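Local coordinates for putative uncharacterized protein PH1404 (Pyrococcus horikoshii, PDB 3AF6) that probably terminates transcription as a zinc-dependent ribonuclease of the metallo-beta-lactamase superfamily, cleaving single-stranded RNA emerging from RNA polymerase, at residues Glu77-Pro82 / Val136-Lys141; Phe90-Lys95 / Arg130-Lys135; Lys95-Thr100 / Ala115-Leu120; Leu287-Gln292 / Arg311-Val316. All coordinates share one frame; numbering follows the deposited sequence.

Interaction 1 of 4, residues Glu77-Pro82 / Val136-Lys141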
loop_
_atom_site.group_PDB
_atom_site.type_symbol
_atom_site.label_atom_id
_atom_site.label_comp_id
_atom_site.label_asym_id
_atom_site.label_seq_id
_atom_site.Cartn_x
_atom_site.Cartn_y
_atom_site.Cartn_z
ATOM N N GLU A 77 17.296 17.911 -23.553
ATOM C CA GLU A 77 17.270 18.589 -24.843
ATOM C C GLU A 77 17.469 17.581 -25.974
ATOM O O GLU A 77 16.803 17.654 -27.008
ATOM C CB GLU A 77 18.369 19.653 -24.881
ATOM C CG GLU A 77 18.376 20.519 -26.123
ATOM C CD GLU A 77 19.427 21.611 -26.053
ATOM O OE1 GLU A 77 19.545 22.388 -27.024
ATOM O OE2 GLU A 77 20.134 21.695 -25.026
ATOM N N VAL A 78 18.385 16.639 -25.767
ATOM C CA VAL A 78 18.670 15.609 -26.760
ATOM C C VAL A 78 17.566 14.547 -26.735
ATOM O O VAL A 78 17.830 13.355 -26.873
ATOM C CB VAL A 78 20.049 14.947 -26.489
ATOM C CG1 VAL A 78 20.030 14.217 -25.158
ATOM C CG2 VAL A 78 20.414 14.001 -27.622
ATOM N N LEU A 79 16.326 14.998 -26.556
ATOM C CA LEU A 79 15.168 14.103 -26.511
ATOM C C LEU A 79 14.284 14.249 -27.750
ATOM O O LEU A 79 14.352 15.253 -28.463
ATOM C CB LEU A 79 14.322 14.384 -25.262
ATOM C CG LEU A 79 14.876 14.033 -23.876
ATOM C CD1 LEU A 79 13.913 14.524 -22.800
ATOM C CD2 LEU A 79 15.076 12.528 -23.763
ATOM N N LEU A 80 13.453 13.239 -27.993
ATOM C CA LEU A 80 12.535 13.235 -29.129
ATOM C C LEU A 80 11.095 13.130 -28.627
ATOM O O LEU A 80 10.819 12.411 -27.665
ATOM C CB LEU A 80 12.839 12.052 -30.056
ATOM C CG LEU A 80 14.202 12.005 -30.749
ATOM C CD1 LEU A 80 14.294 10.745 -31.593
ATOM C CD2 LEU A 80 14.382 13.238 -31.616
ATOM N N PRO A 81 10.155 13.841 -29.275
ATOM C CA PRO A 81 8.742 13.812 -28.873
ATOM C C PRO A 81 8.104 12.417 -28.927
ATOM O O PRO A 81 8.410 11.612 -29.810
ATOM C CB PRO A 81 8.088 14.802 -29.840
ATOM C CG PRO A 81 8.955 14.711 -31.059
ATOM C CD PRO A 81 10.344 14.688 -30.467
ATOM N N PRO A 82 7.202 12.116 -27.973
ATOM C CA PRO A 82 6.503 10.829 -27.878
ATOM C C PRO A 82 5.640 10.469 -29.088
ATOM O O PRO A 82 5.066 9.380 -29.149
ATOM C CB PRO A 82 5.681 10.981 -26.600
ATOM C CG PRO A 82 5.380 12.443 -26.572
ATOM C CD PRO A 82 6.718 13.043 -26.935
ATOM N N VAL A 136 16.629 7.701 -29.885
ATOM C CA VAL A 136 15.686 8.658 -29.310
ATOM C C VAL A 136 16.256 9.327 -28.064
ATOM O O VAL A 136 15.849 10.432 -27.697
ATOM C CB VAL A 136 14.353 7.971 -28.940
ATOM C CG1 VAL A 136 13.713 7.378 -30.192
ATOM C CG2 VAL A 136 14.597 6.886 -27.898
ATOM N N LYS A 137 17.207 8.648 -27.427
ATOM C CA LYS A 137 17.860 9.137 -26.216
ATOM C C LYS A 137 16.938 9.065 -25.000
ATOM O O LYS A 137 16.884 9.994 -24.195
ATOM C CB LYS A 137 18.353 10.576 -26.410
ATOM C CG LYS A 137 19.874 10.738 -26.445
ATOM C CD LYS A 137 20.506 10.025 -27.633
ATOM C CE LYS A 137 22.003 10.285 -27.691
ATOM N NZ LYS A 137 22.647 9.627 -28.861
ATOM N N TRP A 138 16.208 7.959 -24.878
ATOM C CA TRP A 138 15.310 7.754 -23.746
ATOM C C TRP A 138 15.730 6.497 -22.993
ATOM O O TRP A 138 16.136 5.508 -23.604
ATOM C CB TRP A 138 13.860 7.610 -24.214
ATOM C CG TRP A 138 13.266 8.877 -24.740
ATOM C CD1 TRP A 138 13.632 9.544 -25.870
ATOM C CD2 TRP A 138 12.201 9.637 -24.152
ATOM N NE1 TRP A 138 12.863 10.675 -26.025
ATOM C CE2 TRP A 138 11.978 10.756 -24.985
ATOM C CE3 TRP A 138 11.417 9.483 -23.001
ATOM C CZ2 TRP A 138 10.998 11.716 -24.704
ATOM C CZ3 TRP A 138 10.441 10.439 -22.721
ATOM C CH2 TRP A 138 10.243 11.542 -23.571
ATOM N N ALA A 139 15.634 6.544 -21.668
ATOM C CA ALA A 139 16.012 5.413 -20.827
ATOM C C ALA A 139 15.171 4.179 -21.139
ATOM O O ALA A 139 13.991 4.111 -20.792
ATOM C CB ALA A 139 15.866 5.788 -19.358
ATOM N N PRO A 140 15.774 3.182 -21.802
ATOM C CA PRO A 140 15.081 1.945 -22.164
ATOM C C PRO A 140 14.881 1.007 -20.979
ATOM O O PRO A 140 15.844 0.483 -20.422
ATOM C CB PRO A 140 15.996 1.347 -23.223
ATOM C CG PRO A 140 17.349 1.725 -22.716
ATOM C CD PRO A 140 17.158 3.173 -22.313
ATOM N N LYS A 141 13.626 0.801 -20.597
ATOM C CA LYS A 141 13.297 -0.086 -19.487
ATOM C C LYS A 141 12.279 -1.117 -19.961
ATOM O O LYS A 141 11.180 -0.764 -20.392
ATOM C CB LYS A 141 12.729 0.720 -18.317
ATOM C CG LYS A 141 13.683 1.779 -17.781
ATOM C CD LYS A 141 14.940 1.162 -17.177
ATOM C CE LYS A 141 15.925 2.232 -16.712
ATOM N NZ LYS A 141 15.346 3.139 -15.679
#

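Interaction 2 of 4, residues Phe90-Lys95 / Arg130-Lys135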
loop_
_atom_site.group_PDB
_atom_site.type_symbol
_atom_site.label_atom_id
_atom_site.label_comp_id
_atom_site.label_asym_id
_atom_site.label_seq_id
_atom_site.Cartn_x
_atom_site.Cartn_y
_atom_site.Cartn_z
ATOM N N PHE A 90 9.733 1.395 -32.310
ATOM C CA PHE A 90 8.985 0.197 -32.707
ATOM C C PHE A 90 9.690 -0.524 -33.854
ATOM O O PHE A 90 9.492 -1.721 -34.075
ATOM C CB PHE A 90 7.564 0.575 -33.149
ATOM C CG PHE A 90 6.536 0.508 -32.051
ATOM C CD1 PHE A 90 6.245 -0.701 -31.424
ATOM C CD2 PHE A 90 5.836 1.646 -31.663
ATOM C CE1 PHE A 90 5.269 -0.776 -30.427
ATOM C CE2 PHE A 90 4.859 1.582 -30.668
ATOM C CZ PHE A 90 4.576 0.367 -30.051
ATOM N N GLU A 91 10.516 0.225 -34.577
ATOM C CA GLU A 91 11.263 -0.298 -35.713
ATOM C C GLU A 91 12.551 -0.980 -35.253
ATOM O O GLU A 91 12.798 -2.144 -35.574
ATOM C CB GLU A 91 11.595 0.849 -36.674
ATOM C CG GLU A 91 12.152 0.418 -38.023
ATOM C CD GLU A 91 12.509 1.599 -38.908
ATOM O OE1 GLU A 91 11.648 2.487 -39.095
ATOM O OE2 GLU A 91 13.647 1.639 -39.418
ATOM N N ILE A 92 13.361 -0.247 -34.492
ATOM C CA ILE A 92 14.637 -0.753 -33.992
ATOM C C ILE A 92 14.471 -1.805 -32.894
ATOM O O ILE A 92 15.213 -1.818 -31.912
ATOM C CB ILE A 92 15.512 0.412 -33.459
ATOM C CG1 ILE A 92 16.896 -0.107 -33.058
ATOM C CG2 ILE A 92 14.814 1.093 -32.292
ATOM C CD1 ILE A 92 17.825 0.963 -32.529
ATOM N N VAL A 93 13.498 -2.694 -33.067
ATOM C CA VAL A 93 13.245 -3.747 -32.088
ATOM C C VAL A 93 12.694 -5.004 -32.756
ATOM O O VAL A 93 11.753 -4.925 -33.549
ATOM C CB VAL A 93 12.225 -3.287 -31.016
ATOM C CG1 VAL A 93 11.952 -4.419 -30.035
ATOM C CG2 VAL A 93 12.754 -2.068 -30.277
ATOM N N PRO A 94 13.279 -6.179 -32.451
ATOM C CA PRO A 94 12.819 -7.446 -33.034
ATOM C C PRO A 94 11.318 -7.616 -32.783
ATOM O O PRO A 94 10.909 -8.170 -31.763
ATOM C CB PRO A 94 13.659 -8.485 -32.296
ATOM C CG PRO A 94 14.954 -7.758 -32.087
ATOM C CD PRO A 94 14.485 -6.393 -31.628
ATOM N N LYS A 95 10.519 -7.129 -33.731
ATOM C CA LYS A 95 9.056 -7.157 -33.664
ATOM C C LYS A 95 8.388 -8.452 -33.191
ATOM O O LYS A 95 7.159 -8.525 -33.124
ATOM C CB LYS A 95 8.478 -6.750 -35.023
ATOM C CG LYS A 95 8.897 -5.355 -35.477
ATOM C CD LYS A 95 8.363 -5.030 -36.864
ATOM C CE LYS A 95 8.835 -3.662 -37.331
ATOM N NZ LYS A 95 8.363 -3.353 -38.707
ATOM N N ARG A 130 21.671 -0.414 -25.256
ATOM C CA ARG A 130 22.177 0.930 -25.525
ATOM C C ARG A 130 21.997 1.315 -26.989
ATOM O O ARG A 130 21.924 2.495 -27.328
ATOM C CB ARG A 130 23.655 1.015 -25.141
ATOM C CG ARG A 130 23.903 0.834 -23.654
ATOM C CD ARG A 130 25.356 0.500 -23.377
ATOM N NE ARG A 130 25.774 -0.695 -24.105
ATOM C CZ ARG A 130 25.168 -1.876 -24.019
ATOM N NH1 ARG A 130 24.109 -2.031 -23.234
ATOM N NH2 ARG A 130 25.618 -2.904 -24.724
ATOM N N LEU A 131 21.933 0.312 -27.859
ATOM C CA LEU A 131 21.745 0.556 -29.284
ATOM C C LEU A 131 20.414 1.268 -29.517
ATOM O O LEU A 131 20.340 2.255 -30.252
ATOM C CB LEU A 131 21.756 -0.769 -30.052
ATOM C CG LEU A 131 21.264 -0.740 -31.503
ATOM C CD1 LEU A 131 22.184 0.126 -32.351
ATOM C CD2 LEU A 131 21.210 -2.161 -32.048
ATOM N N ILE A 132 19.370 0.753 -28.873
ATOM C CA ILE A 132 18.024 1.295 -28.997
ATOM C C ILE A 132 17.838 2.673 -28.359
ATOM O O ILE A 132 17.196 3.551 -28.940
ATOM C CB ILE A 132 16.989 0.316 -28.384
ATOM C CG1 ILE A 132 15.572 0.841 -28.611
ATOM C CG2 ILE A 132 17.259 0.136 -26.900
ATOM C CD1 ILE A 132 14.490 -0.103 -28.128
ATOM N N THR A 133 18.403 2.862 -27.171
ATOM C CA THR A 133 18.278 4.132 -26.453
ATOM C C THR A 133 18.750 5.319 -27.287
ATOM O O THR A 133 18.149 6.392 -27.253
ATOM C CB THR A 133 19.089 4.110 -25.131
ATOM O OG1 THR A 133 18.813 5.295 -24.376
ATOM C CG2 THR A 133 20.583 4.040 -25.413
ATOM N N GLN A 134 19.825 5.110 -28.039
ATOM C CA GLN A 134 20.407 6.146 -28.883
ATOM C C GLN A 134 19.383 6.847 -29.775
ATOM O O GLN A 134 19.098 8.031 -29.583
ATOM C CB GLN A 134 21.507 5.532 -29.744
ATOM C CG GLN A 134 22.617 4.888 -28.938
ATOM C CD GLN A 134 23.453 3.920 -29.757
ATOM O OE1 GLN A 134 24.380 3.295 -29.240
ATOM N NE2 GLN A 134 23.124 3.786 -31.036
ATOM N N LYS A 135 18.845 6.109 -30.744
ATOM C CA LYS A 135 17.866 6.630 -31.699
ATOM C C LYS A 135 16.868 7.673 -31.192
ATOM O O LYS A 135 16.313 8.440 -31.985
ATOM C CB LYS A 135 17.090 5.470 -32.336
ATOM C CG LYS A 135 17.896 4.621 -33.306
ATOM C CD LYS A 135 18.350 5.436 -34.505
ATOM C CE LYS A 135 19.161 4.590 -35.467
ATOM N NZ LYS A 135 19.625 5.390 -36.632
#

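Interaction 3 of 4, residues Lys95-Thr100 / Ala115-Leu120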
loop_
_atom_site.group_PDB
_atom_site.type_symbol
_atom_site.label_atom_id
_atom_site.label_comp_id
_atom_site.label_asym_id
_atom_site.label_seq_id
_atom_site.Cartn_x
_atom_site.Cartn_y
_atom_site.Cartn_z
ATOM N N LYS A 95 10.519 -7.129 -33.731
ATOM C CA LYS A 95 9.056 -7.157 -33.664
ATOM C C LYS A 95 8.388 -8.452 -33.191
ATOM O O LYS A 95 7.159 -8.525 -33.124
ATOM C CB LYS A 95 8.478 -6.750 -35.023
ATOM C CG LYS A 95 8.897 -5.355 -35.477
ATOM C CD LYS A 95 8.363 -5.030 -36.864
ATOM C CE LYS A 95 8.835 -3.662 -37.331
ATOM N NZ LYS A 95 8.363 -3.353 -38.707
ATOM N N GLU A 96 9.184 -9.468 -32.867
ATOM C CA GLU A 96 8.640 -10.735 -32.391
ATOM C C GLU A 96 8.075 -10.575 -30.982
ATOM O O GLU A 96 6.921 -10.918 -30.725
ATOM C CB GLU A 96 9.722 -11.817 -32.387
ATOM C CG GLU A 96 10.941 -11.473 -31.552
ATOM C CD GLU A 96 11.884 -12.646 -31.394
ATOM O OE1 GLU A 96 12.977 -12.454 -30.823
ATOM O OE2 GLU A 96 11.532 -13.760 -31.835
ATOM N N ALA A 97 8.898 -10.052 -30.076
ATOM C CA ALA A 97 8.491 -9.838 -28.691
ATOM C C ALA A 97 7.298 -8.888 -28.632
ATOM O O ALA A 97 7.464 -7.678 -28.476
ATOM C CB ALA A 97 9.656 -9.272 -27.889
ATOM N N GLU A 98 6.100 -9.453 -28.758
ATOM C CA GLU A 98 4.857 -8.689 -28.736
ATOM C C GLU A 98 4.877 -7.512 -27.765
ATOM O O GLU A 98 4.686 -7.683 -26.561
ATOM C CB GLU A 98 3.685 -9.617 -28.399
ATOM C CG GLU A 98 2.358 -8.900 -28.178
ATOM C CD GLU A 98 1.902 -8.106 -29.388
ATOM O OE1 GLU A 98 0.875 -7.403 -29.282
ATOM O OE2 GLU A 98 2.566 -8.186 -30.443
ATOM N N ILE A 99 5.103 -6.317 -28.300
ATOM C CA ILE A 99 5.141 -5.101 -27.495
ATOM C C ILE A 99 3.733 -4.517 -27.392
ATOM O O ILE A 99 3.341 -3.663 -28.189
ATOM C CB ILE A 99 6.086 -4.052 -28.125
ATOM C CG1 ILE A 99 7.497 -4.638 -28.248
ATOM C CG2 ILE A 99 6.105 -2.784 -27.281
ATOM C CD1 ILE A 99 8.493 -3.724 -28.928
ATOM N N THR A 100 2.980 -4.987 -26.402
ATOM C CA THR A 100 1.606 -4.536 -26.193
ATOM C C THR A 100 1.476 -3.016 -26.091
ATOM O O THR A 100 0.642 -2.411 -26.767
ATOM C CB THR A 100 0.998 -5.178 -24.921
ATOM O OG1 THR A 100 -0.385 -4.820 -24.816
ATOM C CG2 THR A 100 1.728 -4.703 -23.676
ATOM N N ALA A 115 6.798 -5.080 -23.263
ATOM C CA ALA A 115 6.808 -6.187 -24.211
ATOM C C ALA A 115 6.401 -7.488 -23.524
ATOM O O ALA A 115 6.603 -7.657 -22.323
ATOM C CB ALA A 115 8.197 -6.331 -24.829
ATOM N N LYS A 116 5.827 -8.405 -24.297
ATOM C CA LYS A 116 5.388 -9.691 -23.771
ATOM C C LYS A 116 6.600 -10.598 -23.581
ATOM O O LYS A 116 6.589 -11.502 -22.746
ATOM C CB LYS A 116 4.388 -10.333 -24.738
ATOM C CG LYS A 116 3.590 -11.491 -24.162
ATOM C CD LYS A 116 2.454 -11.876 -25.099
ATOM C CE LYS A 116 1.573 -12.955 -24.495
ATOM N NZ LYS A 116 0.406 -13.264 -25.368
ATOM N N LYS A 117 7.643 -10.341 -24.364
ATOM C CA LYS A 117 8.882 -11.109 -24.296
ATOM C C LYS A 117 10.019 -10.112 -24.083
ATOM O O LYS A 117 10.555 -9.553 -25.039
ATOM C CB LYS A 117 9.104 -11.874 -25.604
ATOM C CG LYS A 117 7.828 -12.389 -26.257
ATOM C CD LYS A 117 7.018 -13.277 -25.324
ATOM C CE LYS A 117 5.699 -13.683 -25.967
ATOM N NZ LYS A 117 4.845 -14.497 -25.057
ATOM N N PRO A 118 10.401 -9.874 -22.819
ATOM C CA PRO A 118 11.473 -8.936 -22.468
ATOM C C PRO A 118 12.886 -9.344 -22.890
ATOM O O PRO A 118 13.730 -8.487 -23.154
ATOM C CB PRO A 118 11.334 -8.817 -20.954
ATOM C CG PRO A 118 10.889 -10.189 -20.566
ATOM C CD PRO A 118 9.834 -10.493 -21.606
ATOM N N GLY A 119 13.140 -10.647 -22.954
ATOM C CA GLY A 119 14.462 -11.121 -23.329
ATOM C C GLY A 119 14.887 -10.813 -24.755
ATOM O O GLY A 119 16.081 -10.704 -25.041
ATOM N N LEU A 120 13.913 -10.674 -25.651
ATOM C CA LEU A 120 14.194 -10.391 -27.056
ATOM C C LEU A 120 14.118 -8.902 -27.381
ATOM O O LEU A 120 14.235 -8.508 -28.543
ATOM C CB LEU A 120 13.215 -11.150 -27.962
ATOM C CG LEU A 120 13.104 -12.675 -27.845
ATOM C CD1 LEU A 120 14.485 -13.304 -27.966
ATOM C CD2 LEU A 120 12.462 -13.045 -26.519
#

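Interaction 4 of 4, residues Leu287-Gln292 / Arg311-Val316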
loop_
_atom_site.group_PDB
_atom_site.type_symbol
_atom_site.label_atom_id
_atom_site.label_comp_id
_atom_site.label_asym_id
_atom_site.label_seq_id
_atom_site.Cartn_x
_atom_site.Cartn_y
_atom_site.Cartn_z
ATOM N N LEU A 287 -2.623 0.657 -5.184
ATOM C CA LEU A 287 -3.717 0.091 -4.408
ATOM C C LEU A 287 -4.538 1.122 -3.628
ATOM O O LEU A 287 -5.761 1.058 -3.620
ATOM C CB LEU A 287 -3.172 -0.975 -3.462
ATOM C CG LEU A 287 -2.724 -2.254 -4.169
ATOM C CD1 LEU A 287 -1.858 -3.096 -3.240
ATOM C CD2 LEU A 287 -3.958 -3.023 -4.630
ATOM N N MET A 288 -3.879 2.082 -2.986
ATOM C CA MET A 288 -4.614 3.075 -2.209
ATOM C C MET A 288 -5.466 3.947 -3.127
ATOM O O MET A 288 -6.612 4.266 -2.801
ATOM C CB MET A 288 -3.657 3.938 -1.368
ATOM C CG MET A 288 -3.052 5.130 -2.069
ATOM S SD MET A 288 -2.093 6.083 -0.897
ATOM C CE MET A 288 -0.693 6.586 -1.906
ATOM N N VAL A 289 -4.905 4.311 -4.279
ATOM C CA VAL A 289 -5.628 5.122 -5.248
ATOM C C VAL A 289 -6.894 4.377 -5.624
ATOM O O VAL A 289 -7.946 4.977 -5.803
ATOM C CB VAL A 289 -4.793 5.372 -6.513
ATOM C CG1 VAL A 289 -5.694 5.768 -7.668
ATOM C CG2 VAL A 289 -3.795 6.478 -6.252
ATOM N N LEU A 290 -6.796 3.060 -5.734
ATOM C CA LEU A 290 -7.965 2.277 -6.076
ATOM C C LEU A 290 -9.000 2.326 -4.962
ATOM O O LEU A 290 -10.169 2.639 -5.205
ATOM C CB LEU A 290 -7.593 0.816 -6.331
ATOM C CG LEU A 290 -8.835 -0.051 -6.547
ATOM C CD1 LEU A 290 -9.528 0.423 -7.818
ATOM C CD2 LEU A 290 -8.469 -1.521 -6.643
ATOM N N LEU A 291 -8.566 2.014 -3.743
ATOM C CA LEU A 291 -9.471 1.995 -2.601
ATOM C C LEU A 291 -10.119 3.336 -2.314
ATOM O O LEU A 291 -11.239 3.382 -1.805
ATOM C CB LEU A 291 -8.752 1.489 -1.356
ATOM C CG LEU A 291 -8.277 0.040 -1.450
ATOM C CD1 LEU A 291 -7.584 -0.337 -0.152
ATOM C CD2 LEU A 291 -9.446 -0.888 -1.724
ATOM N N GLN A 292 -9.420 4.418 -2.640
ATOM C CA GLN A 292 -9.945 5.762 -2.428
ATOM C C GLN A 292 -11.074 6.096 -3.412
ATOM O O GLN A 292 -12.087 6.701 -3.030
ATOM C CB GLN A 292 -8.819 6.801 -2.551
ATOM C CG GLN A 292 -7.859 6.795 -1.382
ATOM C CD GLN A 292 -6.564 7.526 -1.675
ATOM O OE1 GLN A 292 -5.677 7.606 -0.821
ATOM N NE2 GLN A 292 -6.445 8.063 -2.884
ATOM N N ARG A 311 -10.252 14.568 -8.238
ATOM C CA ARG A 311 -9.171 15.542 -8.426
ATOM C C ARG A 311 -8.225 15.521 -7.229
ATOM O O ARG A 311 -7.026 15.775 -7.366
ATOM C CB ARG A 311 -9.731 16.959 -8.637
ATOM C CG ARG A 311 -10.749 17.384 -7.603
ATOM C CD ARG A 311 -11.425 18.700 -7.968
ATOM N NE ARG A 311 -10.557 19.857 -7.754
ATOM C CZ ARG A 311 -10.929 21.120 -7.954
ATOM N NH1 ARG A 311 -12.160 21.395 -8.378
ATOM N NH2 ARG A 311 -10.071 22.111 -7.730
ATOM N N ASP A 312 -8.776 15.214 -6.060
ATOM C CA ASP A 312 -7.993 15.139 -4.833
ATOM C C ASP A 312 -7.110 13.899 -4.881
ATOM O O ASP A 312 -5.933 13.942 -4.524
ATOM C CB ASP A 312 -8.925 15.073 -3.625
ATOM C CG ASP A 312 -9.851 16.261 -3.552
ATOM O OD1 ASP A 312 -9.339 17.402 -3.572
ATOM O OD2 ASP A 312 -11.080 16.056 -3.478
ATOM N N ILE A 313 -7.690 12.792 -5.325
ATOM C CA ILE A 313 -6.952 11.557 -5.449
ATOM C C ILE A 313 -5.892 11.757 -6.531
ATOM O O ILE A 313 -4.796 11.208 -6.448
ATOM C CB ILE A 313 -7.890 10.413 -5.828
ATOM C CG1 ILE A 313 -8.920 10.224 -4.717
ATOM C CG2 ILE A 313 -7.097 9.141 -6.073
ATOM C CD1 ILE A 313 -9.821 9.024 -4.904
ATOM N N LYS A 314 -6.227 12.559 -7.538
ATOM C CA LYS A 314 -5.307 12.858 -8.629
ATOM C C LYS A 314 -4.113 13.587 -8.028
ATOM O O LYS A 314 -2.984 13.442 -8.500
ATOM C CB LYS A 314 -5.986 13.753 -9.669
ATOM C CG LYS A 314 -5.132 14.116 -10.898
ATOM C CD LYS A 314 -5.685 15.379 -11.564
ATOM C CE LYS A 314 -5.104 15.636 -12.952
ATOM N NZ LYS A 314 -5.696 14.743 -14.000
ATOM N N GLU A 315 -4.367 14.372 -6.985
ATOM C CA GLU A 315 -3.305 15.106 -6.308
ATOM C C GLU A 315 -2.383 14.152 -5.540
ATOM O O GLU A 315 -1.164 14.322 -5.542
ATOM C CB GLU A 315 -3.904 16.147 -5.355
ATOM C CG GLU A 315 -4.427 17.381 -6.059
ATOM C CD GLU A 315 -3.349 18.052 -6.892
ATOM O OE1 GLU A 315 -2.259 18.299 -6.341
ATOM O OE2 GLU A 315 -3.580 18.330 -8.092
ATOM N N VAL A 316 -2.975 13.153 -4.888
ATOM C CA VAL A 316 -2.216 12.163 -4.138
ATOM C C VAL A 316 -1.180 11.577 -5.079
ATOM O O VAL A 316 0.016 11.515 -4.768
ATOM C CB VAL A 316 -3.126 11.015 -3.641
ATOM C CG1 VAL A 316 -2.284 9.844 -3.127
ATOM C CG2 VAL A 316 -4.049 11.525 -2.553
#

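Interaction 1 of 4, residues Glu77-Pro82 / Val136-Lys141
L80 lies across V136, and its side chain can be followed outward atom by atom. CB passes by V136 O at the limit of contact. L80 CG lies 3.8 Å from V136 O and about as near V136 CA. The tip, L80 CD1, runs past V136 CA and ends 3.7 Å from V136 CG1. With CG anti to its own carbonyl carbon (chi1 -63°), L80 meets the V136 side chain at about a right angle. A85 and L88 are further apolar neighbours of both residues.

One residue earlier, L79 turns its CD2 methyl onto the indole of W138. This is a CH-pi contact: L79 CD2 stands 3.8 Å from the centroid of the five-membered ring of W138, 14° from the ring normal. L80 O approaches the same indole from its edge, near the ring plane, while V111 of strand 110-115 also packs on it. V78 completes the strip at its more exposed end, where V78 CG2 lies 3.5 Å from K137 CG. The K137 chain bends at chi2 and carries its ammonium group away.

The segment 77-82 spans the passage from the KHa to the KHb region, and 136-141 leads into strand 140-144 of KHb. The chemistry that can be assigned is aliphatic and CH-pi, which implies that the contact depends on how the leucine methyls fit against V136 and the indole.

Interaction 2 of 4, residues Phe90-Lys95 / Arg130-Lys135
I92 and V93 meet the segment 130-135 through apolar side chains, with I92 doing most of the work. Its CG1 branch is anti to the backbone N (chi1 -175°) and its chain is extended, which sends CD1 across to the helical turn. I92 CG2, the other branch, lies 3.8 Å from I132 CG1. Beside it, V93 CG2 touches I132 CD1, so the I132 side chain is met by both I92 and V93. The CD1 tip of I92 is also 4.0 Å from L131 CG, at the more exposed side of the contact.

The weakly bonded helix 130-134 follows the GKNG sequence of KHb, which matches the GxxG loop of KH domains; R130 NH2 is hydrogen-bonded to G126 O in that loop. I132 packs further on I89 and on P140 of strand 140-144, so this turn is wedged between loop and strand.

The remaining contacts join aliphatic carbon to backbone or to the stem of a charged chain. I92 CD1 comes within 3.6 Å of I132 CA and equally near L131 O. K135 offers only its CG, 3.7 Å from I92 CD1, before its chain bends at chi2 and leads the amino group away.

Interaction 3 of 4, residues Lys95-Thr100 / Ala115-Leu120
The backbones of 95-100 and 115-120 run antiparallel, A97 beside K117 and I99 beside A115, and are joined by K116 N donating to E98 O over 2.6 Å at an N-H...O angle of 150°. Regular strand geometry is absent on the first side, where A97 and I99 are each the centre of an inverse gamma turn.

A97 directs its methyl at the other segment. A97 CB lies 3.5 Å from K117 CB and 4.0 Å from L120 CB, and these aliphatic carbons help bury the alanine. K117 CG runs alongside A97 CA before the lysine chain bends at chi2 and leaves. On the neighbouring position E98 CB and K116 CB pack at 3.8 Å, but the ends of both chains lead away from the contact.

Within KHb, 95-100 is the approach to the hairpin of strands 103-105 and 110-115. The segment 115-120 carries the chain out of that hairpin toward the GKNG loop, which resembles the KH-domain GxxG element. A115 is also bonded through its backbone to T145, so the chain following strand 140-144 borders the contact as well.

I99 sets out from its backbone away from 115-120, yet I99 CG1 still lies 3.9 Å from A115 CB; the same side chain packs on F90 and V93. E96 closes the more exposed end. Its chain extends beyond CG to cross L120 at about a right angle, setting the OE1 side of the carboxylate against L120 CB and CG.

Interaction 4 of 4, residues Leu287-Gln292 / Arg311-Val316
The carboxamide of Q292 is the flat group that touches I313, and it does so from its nitrogen end: Q292 NE2 lies 3.4 Å from I313 CG2 and also near I313 CG1. V316 CG2 is more distant, 4.2 Å from Q292 NE2. The amide is thus bordered on this side by hydrocarbon.

Q292 and I313 slide past each other in opposite directions. The glutamine has CG anti to its carbonyl carbon (chi1 -72°) and is extended from there, so its stem as well as its amide lies along the isoleucine. I313 CD1 reaches back to Q292 CB, while I313 CG2 turns to V289 CG1 at 4.0 Å. M288 and V316 meet tip to tip, M288 CE standing 3.8 Å from V316 CG1. All five residues are buried.

The two helical segments are nearly antiparallel, at 170°, with axes 10.4 Å apart. They belong to helices 282-301 and 310-319 of the metallo-beta-lactamase domain. M288 lies near the metal site: its side chain is about 8 Å from those of the zinc ligands H256 and H258. F269 of helix 267-270 packs on V316, and T152 of helix 151-161 on V289. The helix pair follows strand 278-280 and leads to its parallel neighbour, strand 320-322, which lies at the edge, within this chain, of the seven-stranded sheet that also holds strand 251-253.

From the N terminus, the chain first enters interaction 1, where the passage from KHa to KHb meets the approach to strand 140-144. The long loop it closes encloses interaction 2, which joins 90-95 to helix 130-134; nested within that is interaction 3, the innermost, joining the chain that enters the hairpin of strands 103-105 and 110-115 to the chain that leaves it. Interactions 2 and 3 share K95 and touch through V93 and I99, while T133 OG1 and W138 O, probably hydrogen-bonded, connect interactions 1 and 2. Together the three tie up KHb. Interaction 4 follows in series, closing a shorter loop between helices 282-301 and 310-319 of the metallo-beta-lactamase domain.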